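Local coordinates for protein class B carbapenemase GOB-18 (Elizabethkingia meningoseptica, PDB 5K0W) that acts as a zinc-dependent class B3 metallo-beta-lactamase, a carbapenemase that hydrolyses beta-lactam antibiotics, at residues A34-F38 with L247-E253; M200-I204 with Y222-F226; F226-K230 with Y268-L272; L232-V238 with F262-Y268. All coordinates share one frame; numbering follows the deposited sequence.

How the contacts relate
From the N terminus, the first contact along the chain is contact 1, where the loop entering strand 38-41 reaches helix 247-250 and the residues after it, closing a loop of about 200 residues. Contact 2 lies wholly within that loop and ties the segment after strand 192-198 to helix 218-230. Contact 3 starts at Phe226, where contact 2 ends, and pairs that helix with helix 265-284. Contact 4 sits between the two halves of contact 3, shares Tyr268 with it and joins strand 236-239 to the same last helix. Contacts 3 and 4 both cross contact 1, and contacts 1 and 4 touch through Phe38 on Phe262 and the Lys250-Asp264 salt bridge.

Contact 1. Residues A34-F38 with L247-E253; sequences AYEPF and LHEKRKE
Phe38 and Arg251 each carry CG between the backbone N and the carbonyl carbon (chi1 75° and 73°), and a bend about the CG-CD bond of Arg251 lays its guanidinium flat over one face of the Phe38 ring. The planes are 11° apart and Arg251 CZ lies 3.8 Å from the Phe38 ring centroid, a stacked cation-pi pair; Arg251 CD adds a CH-pi contact on the same face. Leu247 CD1 packs obliquely on Phe38 CZ at 3.5 Å. The guanidinium turns an edge to Tyr35, where Arg251 NH2 gives Tyr35 OH a weak hydrogen bond of 2.9 Å, while Arg251 NH1 binds Asp255 O. Here, in the alpha-beta-beta-alpha sandwich of metallo-beta-lactamases, the loop leading into edge strand 38-41 of the seven-stranded sheet meets helix 247-250, whose helical geometry is lost at Arg251. Glu253 reaches back over the loop: its CG sits on a face of the Tyr35 ring, 3.9 Å from the centroid, and its OE1 accepts a hydrogen bond from Glu36 N at 3.2 Å, met from above the carboxylate plane. Three partners share one water: Tyr35 OH, His248 ND1 at 2.9 Å and Arg251 O. The other imidazole nitrogen, His248 NE2, is bound to Tyr50 O. A further water, accepting from Arg251 NH2 at 2.7 Å, donates to Glu36 O.

Contact 2. Residues M200-I204 with Y222-F226; sequences MPSVI and YAYTF
Tyr222 and Phe226, one helical turn apart on helix 218-230, direct their rings at the loop that follows strand 192-198, where Pro201 is the centre of an inverse gamma turn. This loop borders the metal site: Ser202 OG makes a weak hydrogen bond to ND1 of His175, a zinc ligand, and Ile204 packs on His100, another ligand, and on His175. Ser202 is thus placed as a probable second-shell residue, and Tyr222 bonds to its carbonyl. With CG beside the backbone N (chi1 -87°), Tyr222 points its ring across to the loop, where OH donates to Ser202 O at 2.6 Å. The carbonyl lies at the ring's edge, and the donor is tilted 24° from the carbonyl plane. Val203 crosses the ring at a slant and sets CG2 over one face, 4.0 Å from the Tyr222 centroid, in a CH-pi contact. The Phe226 ring meets Pro201 obliquely, its CE1 3.5 Å from Pro201 CG. Next to Phe226 in sequence, Thr225 presents its methyl CG2 to Pro201 CB at 3.8 Å; its OG1 turns away to Pro173 O and to Asp221 O on the preceding turn. In the plane of the Tyr222 ring a water donates to Tyr222 OH at 2.6 Å and accepts from Ile204 N at 3.1 Å.

Contact 3. Residues F226-K230 with Y268-L272; sequences FGVMK and YFQNL
Met229 of helix 218-230 meets Tyr268 and Leu272 of helix 265-284 across a nearly antiparallel pair of helices; the axes of the short segments 226-230 and 268-272 lie 10.9 Å apart, their directions 168° from each other. Starting at the backbone, Met229 CB lies beside Tyr268 OH and 3.7 Å from Leu272 CD2. CG continues past the tyrosine hydroxyl, and SD comes to 4.1 Å from Leu272 CD1. At SD the chain bends (chi3 93°), which returns the methyl CE toward the tyrosine, 4.2 Å from Tyr268 CE1. The Met229 and Tyr268 side chains cross at about a right angle. The main chain of the same methionine takes the hydrogen bond: Tyr268 OH donates to Met229 O over 2.7 Å, the oxygen lying at the ring's edge in its plane while the donor stands 39° out of the carbonyl plane. Leu272, with CG anti to its backbone N, sets CD2 against the Met229-Lys230 peptide and touches Lys230 CG at 3.8 Å. Phe269 brings CE1 obliquely to Lys230 O at 3.4 Å, and one face of its ring is covered by Tyr268 CD2. Phe226 adds an apolar touch, CD1 to Leu272 CD1 at 4.3 Å. The interface is therefore mainly apolar, and its one direct hydrogen bond joins a tyrosine hydroxyl to the main chain of the other helix, so the buried hydroxyl has its donor used by a main-chain carbonyl.

Contact 4. Residues L232-V238 with F262-Y268; sequences LDFDIWV and FMDKQSY
Edge strand 236-239 of the five-stranded sheet meets the start of the last helix, 265-284, through Ile236 and Trp237 on one side and Phe262 to Tyr268 on the other. Trp237 N donates to Phe262 O at 3.0 Å, nearly in line with the carbonyl, and Ile236 packs CG1 on Met263 CG. The indole then lies against the helix start. Tyr268 CB sits almost squarely over its five-membered ring, 3.6 Å from that centroid. At the indole edge, Trp237 NE1 donates to Asp264 O at 3.2 Å, from 59° above the carbonyl plane, and more weakly to Asp264 OD1. Asp264 is the centre of an inverse gamma turn, and its carboxylate has a stronger partner in Lys250. A water over the indole face opposite Tyr268 CB donates to Trp237 O and to Asp264 OD1. Phe234, its CG set between the backbone N and the carbonyl carbon (chi1 57°), turns a ring edge to the face of Tyr268, T-shaped, with centroids 5.0 Å apart and planes at 85°; with Trp237 the three form an aromatic cluster. Lys265 runs the other way over Phe234, laying CD on a face of the ring and giving its NZ to Phe234 O at 3.0 Å. Asp235 OD2 takes a salt bridge from Arg191 and a hydrogen bond from the backbone N of Arg194. In the fold, strand 236-239 runs parallel to strand 192-198, while Phe262 packs on Leu247 of helix 247-250 and on Ile40 of strand 38-41.

Contact 1. Residues A34-F38 with L247-E253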
# COMPACT_ATOMS: atom_id res chain seq x y z
N ALA A 34 -12.16 -7.05 -11.15
CA ALA A 34 -13.01 -6.69 -10.01
C ALA A 34 -13.01 -7.75 -8.91
O ALA A 34 -12.90 -8.94 -9.20
CB ALA A 34 -14.44 -6.43 -10.47
N TYR A 35 -13.14 -7.30 -7.67
CA TYR A 35 -13.24 -8.14 -6.49
C TYR A 35 -14.27 -7.52 -5.56
O TYR A 35 -14.25 -6.31 -5.33
CB TYR A 35 -11.88 -8.29 -5.79
CG TYR A 35 -11.87 -9.34 -4.70
CD1 TYR A 35 -11.67 -10.68 -5.00
CD2 TYR A 35 -12.06 -9.00 -3.37
CE1 TYR A 35 -11.69 -11.66 -4.01
CE2 TYR A 35 -12.07 -9.96 -2.37
CZ TYR A 35 -11.88 -11.30 -2.70
OH TYR A 35 -11.87 -12.27 -1.73
N GLU A 36 -15.17 -8.35 -5.05
CA GLU A 36 -16.25 -7.98 -4.15
C GLU A 36 -15.71 -7.46 -2.81
O GLU A 36 -15.00 -8.20 -2.12
CB GLU A 36 -17.14 -9.21 -3.94
CG GLU A 36 -18.62 -8.89 -3.84
CD GLU A 36 -19.16 -9.07 -2.44
OE1 GLU A 36 -19.63 -8.07 -1.85
OE2 GLU A 36 -19.08 -10.21 -1.91
N PRO A 37 -16.04 -6.21 -2.40
CA PRO A 37 -15.52 -5.71 -1.11
C PRO A 37 -16.00 -6.49 0.12
O PRO A 37 -17.09 -7.07 0.09
CB PRO A 37 -16.00 -4.25 -1.09
CG PRO A 37 -17.23 -4.25 -1.94
CD PRO A 37 -16.88 -5.19 -3.06
N PHE A 38 -15.17 -6.53 1.18
CA PHE A 38 -15.48 -7.23 2.43
C PHE A 38 -14.89 -6.53 3.66
O PHE A 38 -13.99 -5.70 3.54
CB PHE A 38 -15.06 -8.72 2.36
CG PHE A 38 -13.59 -9.03 2.47
CD1 PHE A 38 -12.75 -8.91 1.37
CD2 PHE A 38 -13.04 -9.48 3.67
CE1 PHE A 38 -11.38 -9.22 1.47
CE2 PHE A 38 -11.67 -9.77 3.77
CZ PHE A 38 -10.85 -9.61 2.68
N LEU A 247 -4.98 -14.07 -0.07
CA LEU A 247 -6.39 -13.73 0.09
C LEU A 247 -7.32 -14.74 -0.56
O LEU A 247 -8.28 -15.16 0.07
CB LEU A 247 -6.66 -12.31 -0.44
CG LEU A 247 -8.11 -11.83 -0.46
CD1 LEU A 247 -8.65 -11.65 0.94
CD2 LEU A 247 -8.25 -10.56 -1.25
N HIS A 248 -7.01 -15.12 -1.82
CA HIS A 248 -7.83 -16.04 -2.62
C HIS A 248 -7.73 -17.51 -2.27
O HIS A 248 -8.57 -18.29 -2.71
CB HIS A 248 -7.68 -15.75 -4.13
CG HIS A 248 -7.75 -14.29 -4.45
ND1 HIS A 248 -8.90 -13.55 -4.25
CD2 HIS A 248 -6.77 -13.46 -4.88
CE1 HIS A 248 -8.59 -12.31 -4.60
NE2 HIS A 248 -7.32 -12.22 -4.98
N GLU A 249 -6.74 -17.87 -1.43
CA GLU A 249 -6.57 -19.22 -0.90
C GLU A 249 -7.34 -19.33 0.42
O GLU A 249 -7.91 -20.38 0.72
CB GLU A 249 -5.09 -19.54 -0.70
CG GLU A 249 -4.42 -20.03 -1.98
CD GLU A 249 -2.91 -19.97 -2.04
OE1 GLU A 249 -2.37 -19.63 -3.12
OE2 GLU A 249 -2.25 -20.30 -1.02
N LYS A 250 -7.38 -18.22 1.18
CA LYS A 250 -8.05 -18.06 2.47
C LYS A 250 -9.56 -17.95 2.32
O LYS A 250 -10.29 -18.50 3.15
CB LYS A 250 -7.54 -16.81 3.18
CG LYS A 250 -6.20 -16.99 3.83
CD LYS A 250 -5.64 -15.65 4.25
CE LYS A 250 -4.33 -15.89 4.94
NZ LYS A 250 -3.74 -14.64 5.47
N ARG A 251 -10.04 -17.19 1.32
CA ARG A 251 -11.47 -16.98 1.12
C ARG A 251 -11.90 -16.86 -0.33
O ARG A 251 -11.08 -16.60 -1.22
CB ARG A 251 -11.99 -15.77 1.95
CG ARG A 251 -11.58 -14.40 1.42
CD ARG A 251 -11.94 -13.24 2.35
NE ARG A 251 -13.38 -13.08 2.54
CZ ARG A 251 -14.20 -12.48 1.67
NH1 ARG A 251 -15.49 -12.38 1.95
NH2 ARG A 251 -13.74 -12.01 0.52
N LYS A 252 -13.21 -17.05 -0.55
CA LYS A 252 -13.89 -16.87 -1.83
C LYS A 252 -14.82 -15.67 -1.63
O LYS A 252 -15.13 -15.34 -0.49
CB LYS A 252 -14.70 -18.13 -2.20
CG LYS A 252 -14.33 -18.73 -3.56
CD LYS A 252 -13.16 -19.75 -3.47
CE LYS A 252 -12.71 -20.23 -4.84
NZ LYS A 252 -11.66 -21.28 -4.74
N GLU A 253 -15.19 -14.97 -2.69
CA GLU A 253 -16.11 -13.84 -2.55
C GLU A 253 -17.45 -14.30 -1.96
O GLU A 253 -17.91 -15.42 -2.23
CB GLU A 253 -16.32 -13.13 -3.89
CG GLU A 253 -15.05 -12.44 -4.36
CD GLU A 253 -15.02 -12.21 -5.85
OE1 GLU A 253 -15.69 -11.26 -6.31
OE2 GLU A 253 -14.34 -12.98 -6.56
O HOH W 1 -11.24 -14.66 -2.84
O HOH W 2 -18.11 -10.80 0.64
O HOH W 3 -15.83 -10.98 -0.88

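Contact 2. Residues M200-I204 with Y222-F226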
# COMPACT_ATOMS: atom_id res chain seq x y z
N MET A 200 5.56 -5.49 1.72
CA MET A 200 6.56 -6.56 1.66
C MET A 200 7.84 -6.13 0.92
O MET A 200 7.76 -5.56 -0.16
CB MET A 200 5.97 -7.88 1.09
CG MET A 200 4.78 -8.43 1.89
SD MET A 200 5.05 -8.57 3.69
CE MET A 200 6.11 -10.08 3.79
N PRO A 201 9.01 -6.32 1.56
CA PRO A 201 10.25 -5.82 0.96
C PRO A 201 10.87 -6.66 -0.16
O PRO A 201 11.92 -7.29 0.01
CB PRO A 201 11.16 -5.61 2.18
CG PRO A 201 10.70 -6.64 3.16
CD PRO A 201 9.26 -6.93 2.89
N SER A 202 10.22 -6.66 -1.33
CA SER A 202 10.71 -7.35 -2.54
C SER A 202 11.70 -6.47 -3.33
O SER A 202 11.70 -5.24 -3.17
CB SER A 202 9.54 -7.80 -3.41
OG SER A 202 8.53 -6.82 -3.50
N VAL A 203 12.55 -7.10 -4.17
CA VAL A 203 13.56 -6.42 -5.00
C VAL A 203 13.10 -6.38 -6.47
O VAL A 203 12.94 -7.43 -7.08
CB VAL A 203 15.01 -6.99 -4.82
CG1 VAL A 203 16.02 -6.27 -5.72
CG2 VAL A 203 15.45 -6.90 -3.37
N ILE A 204 12.93 -5.16 -7.03
CA ILE A 204 12.48 -4.92 -8.41
C ILE A 204 13.61 -4.71 -9.44
O ILE A 204 13.36 -4.78 -10.66
CB ILE A 204 11.39 -3.82 -8.50
CG1 ILE A 204 11.95 -2.41 -8.14
CG2 ILE A 204 10.20 -4.21 -7.59
CD1 ILE A 204 11.01 -1.26 -8.35
N TYR A 222 16.83 -1.61 2.60
CA TYR A 222 16.30 -2.99 2.68
C TYR A 222 16.82 -3.70 3.96
O TYR A 222 16.05 -4.40 4.65
CB TYR A 222 16.78 -3.82 1.46
CG TYR A 222 15.93 -3.74 0.21
CD1 TYR A 222 14.62 -4.20 0.21
CD2 TYR A 222 16.44 -3.22 -0.97
CE1 TYR A 222 13.82 -4.11 -0.93
CE2 TYR A 222 15.66 -3.12 -2.12
CZ TYR A 222 14.36 -3.59 -2.10
OH TYR A 222 13.59 -3.52 -3.24
N ALA A 223 18.13 -3.53 4.25
CA ALA A 223 18.77 -4.14 5.42
C ALA A 223 18.09 -3.67 6.72
O ALA A 223 17.78 -4.51 7.57
CB ALA A 223 20.26 -3.86 5.43
N TYR A 224 17.80 -2.36 6.82
CA TYR A 224 17.10 -1.79 7.96
C TYR A 224 15.69 -2.43 8.01
O TYR A 224 15.33 -3.04 9.02
CB TYR A 224 17.03 -0.27 7.81
CG TYR A 224 15.99 0.42 8.66
CD1 TYR A 224 14.69 0.64 8.19
CD2 TYR A 224 16.31 0.91 9.93
CE1 TYR A 224 13.73 1.28 8.97
CE2 TYR A 224 15.36 1.57 10.71
CZ TYR A 224 14.07 1.75 10.23
OH TYR A 224 13.15 2.41 11.02
N THR A 225 14.93 -2.30 6.87
CA THR A 225 13.58 -2.81 6.63
C THR A 225 13.38 -4.23 7.12
O THR A 225 12.39 -4.48 7.80
CB THR A 225 13.17 -2.57 5.18
OG1 THR A 225 13.22 -1.18 4.96
CG2 THR A 225 11.74 -3.03 4.88
N PHE A 226 14.32 -5.15 6.81
CA PHE A 226 14.23 -6.54 7.27
C PHE A 226 14.36 -6.63 8.79
O PHE A 226 13.58 -7.35 9.43
CB PHE A 226 15.21 -7.48 6.54
CG PHE A 226 14.85 -7.76 5.09
CD1 PHE A 226 13.74 -8.52 4.75
CD2 PHE A 226 15.67 -7.32 4.06
CE1 PHE A 226 13.43 -8.80 3.42
CE2 PHE A 226 15.35 -7.59 2.73
CZ PHE A 226 14.24 -8.32 2.42
O HOH W 4 14.33 -2.76 -5.62

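Contact 3. Residues F226-K230 with Y268-L272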
# COMPACT_ATOMS: atom_id res chain seq x y z
N PHE A 226 14.32 -5.15 6.81
CA PHE A 226 14.23 -6.54 7.27
C PHE A 226 14.36 -6.63 8.79
O PHE A 226 13.58 -7.35 9.43
CB PHE A 226 15.21 -7.48 6.54
CG PHE A 226 14.85 -7.76 5.09
CD1 PHE A 226 13.74 -8.52 4.75
CD2 PHE A 226 15.67 -7.32 4.06
CE1 PHE A 226 13.43 -8.80 3.42
CE2 PHE A 226 15.35 -7.59 2.73
CZ PHE A 226 14.24 -8.32 2.42
N GLY A 227 15.26 -5.83 9.35
CA GLY A 227 15.46 -5.78 10.79
C GLY A 227 14.21 -5.35 11.54
O GLY A 227 13.71 -6.08 12.39
N VAL A 228 13.68 -4.18 11.19
CA VAL A 228 12.51 -3.56 11.81
C VAL A 228 11.19 -4.38 11.60
O VAL A 228 10.38 -4.48 12.52
CB VAL A 228 12.44 -2.05 11.40
CG1 VAL A 228 12.16 -1.87 9.91
CG2 VAL A 228 11.44 -1.27 12.25
N MET A 229 11.03 -5.00 10.42
CA MET A 229 9.84 -5.80 10.10
C MET A 229 9.72 -7.13 10.88
O MET A 229 8.60 -7.58 11.13
CB MET A 229 9.66 -5.97 8.58
CG MET A 229 9.02 -4.77 7.91
SD MET A 229 8.81 -4.92 6.12
CE MET A 229 7.13 -5.56 6.01
N LYS A 230 10.85 -7.75 11.26
CA LYS A 230 10.89 -9.00 12.03
C LYS A 230 10.50 -8.80 13.50
O LYS A 230 10.11 -9.76 14.17
CB LYS A 230 12.31 -9.62 11.98
CG LYS A 230 12.60 -10.46 10.73
CD LYS A 230 14.10 -10.69 10.51
CE LYS A 230 14.70 -11.86 11.27
NZ LYS A 230 16.17 -11.98 11.05
N TYR A 268 3.50 -14.44 7.84
CA TYR A 268 4.11 -13.12 7.66
C TYR A 268 5.62 -13.27 7.84
O TYR A 268 6.37 -12.74 7.02
CB TYR A 268 3.55 -12.09 8.65
CG TYR A 268 4.41 -10.86 8.78
CD1 TYR A 268 4.43 -9.89 7.78
CD2 TYR A 268 5.24 -10.68 9.89
CE1 TYR A 268 5.24 -8.76 7.89
CE2 TYR A 268 6.06 -9.55 10.00
CZ TYR A 268 6.04 -8.60 9.00
OH TYR A 268 6.84 -7.49 9.10
N PHE A 269 6.07 -13.99 8.89
CA PHE A 269 7.48 -14.19 9.17
C PHE A 269 8.18 -15.11 8.17
O PHE A 269 9.34 -14.88 7.85
CB PHE A 269 7.72 -14.61 10.62
CG PHE A 269 7.28 -13.54 11.60
CD1 PHE A 269 8.00 -12.36 11.73
CD2 PHE A 269 6.13 -13.71 12.36
CE1 PHE A 269 7.60 -11.37 12.62
CE2 PHE A 269 5.71 -12.70 13.24
CZ PHE A 269 6.45 -11.54 13.37
N GLN A 270 7.46 -16.11 7.64
CA GLN A 270 7.99 -17.03 6.63
C GLN A 270 8.25 -16.29 5.32
O GLN A 270 9.34 -16.42 4.77
CB GLN A 270 7.07 -18.24 6.43
CG GLN A 270 7.30 -19.30 7.51
CD GLN A 270 6.24 -20.37 7.55
OE1 GLN A 270 5.05 -20.12 7.81
NE2 GLN A 270 6.69 -21.62 7.39
N ASN A 271 7.29 -15.45 4.87
CA ASN A 271 7.39 -14.63 3.66
C ASN A 271 8.47 -13.59 3.83
O ASN A 271 9.21 -13.35 2.88
CB ASN A 271 6.07 -13.93 3.33
CG ASN A 271 4.98 -14.85 2.86
OD1 ASN A 271 5.22 -15.81 2.12
ND2 ASN A 271 3.76 -14.57 3.26
N LEU A 272 8.58 -12.99 5.03
CA LEU A 272 9.59 -11.98 5.33
C LEU A 272 10.99 -12.58 5.25
O LEU A 272 11.87 -11.97 4.66
CB LEU A 272 9.32 -11.38 6.71
CG LEU A 272 10.04 -10.10 7.09
CD1 LEU A 272 9.70 -8.95 6.12
CD2 LEU A 272 9.66 -9.70 8.47

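Contact 4. Residues L232-V238 with F262-Y268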
# COMPACT_ATOMS: atom_id res chain seq x y z
N LEU A 232 8.08 -6.57 14.63
CA LEU A 232 6.75 -5.98 14.74
C LEU A 232 5.79 -6.90 15.50
O LEU A 232 5.87 -8.13 15.37
CB LEU A 232 6.16 -5.62 13.34
CG LEU A 232 6.88 -4.54 12.52
CD1 LEU A 232 6.38 -4.50 11.10
CD2 LEU A 232 6.76 -3.15 13.16
N ASP A 233 4.90 -6.27 16.30
CA ASP A 233 3.84 -6.96 17.06
C ASP A 233 2.48 -6.51 16.53
O ASP A 233 2.20 -5.30 16.44
CB ASP A 233 3.90 -6.69 18.58
CG ASP A 233 5.26 -6.70 19.23
OD1 ASP A 233 5.92 -7.76 19.22
OD2 ASP A 233 5.65 -5.64 19.76
N PHE A 234 1.64 -7.47 16.14
CA PHE A 234 0.33 -7.23 15.51
C PHE A 234 -0.58 -8.44 15.72
O PHE A 234 -0.08 -9.53 15.98
CB PHE A 234 0.50 -6.97 13.98
CG PHE A 234 1.19 -8.08 13.23
CD1 PHE A 234 0.45 -9.13 12.67
CD2 PHE A 234 2.57 -8.09 13.07
CE1 PHE A 234 1.09 -10.18 12.02
CE2 PHE A 234 3.20 -9.13 12.39
CZ PHE A 234 2.45 -10.17 11.86
N ASP A 235 -1.89 -8.27 15.53
CA ASP A 235 -2.84 -9.37 15.63
C ASP A 235 -3.16 -9.83 14.23
O ASP A 235 -3.14 -11.02 13.95
CB ASP A 235 -4.11 -8.93 16.38
CG ASP A 235 -3.88 -8.68 17.86
OD1 ASP A 235 -3.14 -9.47 18.48
OD2 ASP A 235 -4.46 -7.70 18.40
N ILE A 236 -3.41 -8.85 13.34
CA ILE A 236 -3.76 -9.07 11.94
C ILE A 236 -2.77 -8.43 11.00
O ILE A 236 -2.30 -7.32 11.26
CB ILE A 236 -5.22 -8.58 11.71
CG1 ILE A 236 -6.21 -9.58 12.30
CG2 ILE A 236 -5.53 -8.30 10.22
CD1 ILE A 236 -7.61 -9.14 12.35
N TRP A 237 -2.47 -9.11 9.87
CA TRP A 237 -1.60 -8.58 8.82
C TRP A 237 -2.21 -8.76 7.43
O TRP A 237 -2.87 -9.77 7.16
CB TRP A 237 -0.19 -9.16 8.91
CG TRP A 237 0.01 -10.46 8.20
CD1 TRP A 237 -0.30 -11.70 8.66
CD2 TRP A 237 0.55 -10.64 6.88
NE1 TRP A 237 0.01 -12.65 7.70
CE2 TRP A 237 0.52 -12.02 6.60
CE3 TRP A 237 1.06 -9.76 5.91
CZ2 TRP A 237 1.00 -12.55 5.39
CZ3 TRP A 237 1.50 -10.27 4.71
CH2 TRP A 237 1.49 -11.65 4.46
N VAL A 238 -2.00 -7.77 6.57
CA VAL A 238 -2.41 -7.71 5.16
C VAL A 238 -1.26 -7.04 4.41
O VAL A 238 -0.32 -6.58 5.07
CB VAL A 238 -3.78 -7.00 4.91
CG1 VAL A 238 -4.94 -7.83 5.44
CG2 VAL A 238 -3.82 -5.60 5.49
N PHE A 262 -6.78 -13.65 8.71
CA PHE A 262 -5.66 -12.72 8.63
C PHE A 262 -4.80 -12.65 9.89
O PHE A 262 -4.03 -11.70 10.09
CB PHE A 262 -6.14 -11.35 8.11
CG PHE A 262 -7.11 -11.50 6.96
CD1 PHE A 262 -6.67 -11.94 5.72
CD2 PHE A 262 -8.47 -11.28 7.14
CE1 PHE A 262 -7.57 -12.14 4.66
CE2 PHE A 262 -9.37 -11.47 6.09
CZ PHE A 262 -8.91 -11.89 4.85
N MET A 263 -4.87 -13.71 10.71
CA MET A 263 -4.14 -13.85 11.96
C MET A 263 -3.06 -14.92 11.83
O MET A 263 -2.61 -15.49 12.83
CB MET A 263 -5.10 -14.20 13.09
CG MET A 263 -6.04 -13.08 13.42
SD MET A 263 -7.02 -13.47 14.86
CE MET A 263 -7.73 -11.90 15.15
N ASP A 264 -2.62 -15.19 10.59
CA ASP A 264 -1.60 -16.18 10.32
C ASP A 264 -0.24 -15.50 10.40
O ASP A 264 0.44 -15.28 9.38
CB ASP A 264 -1.86 -16.90 8.97
CG ASP A 264 -1.97 -16.01 7.74
OD1 ASP A 264 -2.40 -14.84 7.88
OD2 ASP A 264 -1.66 -16.50 6.62
N LYS A 265 0.14 -15.13 11.64
CA LYS A 265 1.41 -14.46 11.96
C LYS A 265 2.62 -15.20 11.43
O LYS A 265 3.50 -14.57 10.86
CB LYS A 265 1.54 -14.23 13.47
CG LYS A 265 0.59 -13.20 14.05
CD LYS A 265 1.19 -12.56 15.29
CE LYS A 265 0.30 -12.75 16.50
NZ LYS A 265 0.73 -11.89 17.63
N GLN A 266 2.67 -16.54 11.57
CA GLN A 266 3.81 -17.33 11.09
C GLN A 266 4.06 -17.23 9.59
O GLN A 266 5.22 -17.27 9.18
CB GLN A 266 3.82 -18.77 11.62
CG GLN A 266 4.28 -18.87 13.09
CD GLN A 266 5.46 -17.98 13.45
OE1 GLN A 266 6.57 -18.10 12.93
NE2 GLN A 266 5.23 -17.04 14.36
N SER A 267 3.00 -17.02 8.79
CA SER A 267 3.10 -16.83 7.34
C SER A 267 3.73 -15.47 7.00
O SER A 267 4.43 -15.36 5.98
CB SER A 267 1.74 -16.94 6.67
OG SER A 267 1.90 -16.84 5.26
N TYR A 268 3.50 -14.44 7.84
CA TYR A 268 4.11 -13.12 7.66
C TYR A 268 5.62 -13.27 7.84
O TYR A 268 6.37 -12.74 7.02
CB TYR A 268 3.55 -12.09 8.65
CG TYR A 268 4.41 -10.86 8.78
CD1 TYR A 268 4.43 -9.89 7.78
CD2 TYR A 268 5.24 -10.68 9.89
CE1 TYR A 268 5.24 -8.76 7.89
CE2 TYR A 268 6.06 -9.55 10.00
CZ TYR A 268 6.04 -8.60 9.00
OH TYR A 268 6.84 -7.49 9.10
O HOH W 5 -2.95 -12.41 6.69